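Local coordinates for DNA repair protein rhp9/CRB2 (Schizosaccharomyces pombe, PDB 2FHD) that probably recognises histone H4 methylated at a specific lysine through its tandem tudor domains, as part of the response to DNA damage, at residues V106-G111 and S120-A125. Residues are numbered along the deposited sequence; the frame is centred on the assembly and turned at random.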
# COMPACT_ATOMS: atom_id res chain seq x y z
N VAL A 106 14.59 10.88 25.06
CA VAL A 106 13.85 11.31 26.22
C VAL A 106 14.47 10.74 27.51
O VAL A 106 14.87 9.58 27.57
CB VAL A 106 12.34 10.95 26.07
CG1 VAL A 106 12.17 9.49 25.93
CG2 VAL A 106 11.51 11.54 27.24
N ILE A 107 14.52 11.56 28.54
CA ILE A 107 14.85 11.11 29.88
C ILE A 107 13.55 10.83 30.72
O ILE A 107 12.64 11.68 30.85
CB ILE A 107 15.73 12.20 30.60
CG1 ILE A 107 16.94 12.59 29.76
CG2 ILE A 107 16.11 11.75 32.06
CD1 ILE A 107 17.60 13.95 30.31
N LEU A 108 13.51 9.62 31.27
CA LEU A 108 12.40 9.01 32.01
C LEU A 108 12.81 8.72 33.44
O LEU A 108 13.95 8.33 33.67
CB LEU A 108 12.10 7.69 31.37
CG LEU A 108 11.56 7.82 29.95
CD1 LEU A 108 11.18 6.45 29.40
CD2 LEU A 108 10.36 8.79 29.92
N ALA A 109 11.90 8.90 34.41
CA ALA A 109 12.16 8.67 35.83
C ALA A 109 11.20 7.66 36.39
O ALA A 109 10.03 7.58 36.03
CB ALA A 109 12.05 9.98 36.62
N HIS A 110 11.73 6.82 37.26
CA HIS A 110 10.90 5.88 37.99
C HIS A 110 11.42 5.92 39.37
O HIS A 110 12.36 5.21 39.75
CB HIS A 110 10.90 4.48 37.45
CG HIS A 110 10.05 3.55 38.25
ND1 HIS A 110 8.69 3.44 38.06
CD2 HIS A 110 10.36 2.69 39.26
CE1 HIS A 110 8.20 2.55 38.92
NE2 HIS A 110 9.20 2.08 39.65
N GLY A 111 10.74 6.75 40.14
CA GLY A 111 11.23 7.20 41.37
C GLY A 111 12.03 8.41 40.96
O GLY A 111 11.59 9.33 40.16
N SER A 120 11.58 7.23 20.04
CA SER A 120 10.83 6.25 19.19
C SER A 120 10.35 4.99 19.93
O SER A 120 9.47 4.25 19.44
CB SER A 120 11.69 5.76 18.02
OG SER A 120 12.83 4.98 18.47
N THR A 121 10.88 4.80 21.14
CA THR A 121 10.64 3.64 22.03
C THR A 121 9.38 3.90 22.96
O THR A 121 8.82 3.02 23.59
CB THR A 121 12.01 3.55 22.80
OG1 THR A 121 12.79 2.38 22.50
CG2 THR A 121 12.00 4.02 24.13
N ILE A 122 8.93 5.14 23.02
CA ILE A 122 7.74 5.48 23.79
C ILE A 122 6.47 4.80 23.35
O ILE A 122 6.18 4.66 22.15
CB ILE A 122 7.54 7.03 23.80
CG1 ILE A 122 8.75 7.69 24.47
CG2 ILE A 122 6.20 7.50 24.44
CD1 ILE A 122 8.98 7.36 25.97
N TYR A 123 5.66 4.42 24.32
CA TYR A 123 4.27 4.06 24.04
C TYR A 123 3.47 4.41 25.26
O TYR A 123 4.06 4.62 26.33
CB TYR A 123 4.11 2.60 23.63
CG TYR A 123 4.43 1.56 24.71
CD1 TYR A 123 3.41 0.90 25.39
CD2 TYR A 123 5.76 1.25 25.04
CE1 TYR A 123 3.70 -0.08 26.38
CE2 TYR A 123 6.06 0.28 26.03
CZ TYR A 123 5.02 -0.38 26.68
OH TYR A 123 5.33 -1.35 27.64
N VAL A 124 2.16 4.57 25.09
CA VAL A 124 1.36 5.21 26.12
C VAL A 124 0.04 4.52 26.35
O VAL A 124 -0.67 4.18 25.39
CB VAL A 124 1.15 6.75 25.87
CG1 VAL A 124 0.72 7.43 27.18
CG2 VAL A 124 2.43 7.39 25.40
N ALA A 125 -0.28 4.28 27.62
CA ALA A 125 -1.53 3.71 27.95
C ALA A 125 -2.62 4.74 27.68
O ALA A 125 -2.50 5.91 28.05
CB ALA A 125 -1.55 3.28 29.37
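Ile122 reaches across to the strand 105-110 with the end of its side chain, and its CD1 methyl meets two residues there, Val106 and Leu108. The closer approach is to Val106, whose CG1 lies 3.8 Å from CD1 of Ile122; the same valine methyl also comes within 4.1 Å of CG1 of Ile122, so it rests against the outer two carbons of that branch, and the two side chains run nearly perpendicular to one another. A chi1 of 61° tucks CG1 of Val106 in between its own N and C, and this is the methyl used in the contact. In Ile122, CG1 lies opposite the carbonyl carbon (chi1 -62°), and a second bend at chi2 goes with CD1 being the atom that meets both residues.

Beyond this tight pair the contact loosens, beginning with Leu108, whose CD1 stands 4.2 Å from CD1 of Ile122. The nearest CA atoms, those of Val106 and Ile122, are still 8.8 Å apart, and no hydrogen bond links the segments. Ile107, partly exposed, projects to the other side of its strand, where it touches Val83, Glu114 and Thr116, while the strand runs on to exposed His110 and Gly111 without meeting residues 120-125 again.

The geometry is that of a small SH3-like tudor barrel, in which strands 105-110 and 122-123 of one antiparallel sheet, separated in the sheet order by strands 80-86 and 69-72, face each other across the interior instead of pairing. Val117 and Ile119 add further apolar side chains beside Val106, and Val70 lies against Leu108. With just 106 Å² buried in all, the contact is wholly apolar and rests on the burial and fit of methyl and methylene groups, not on directional bonds.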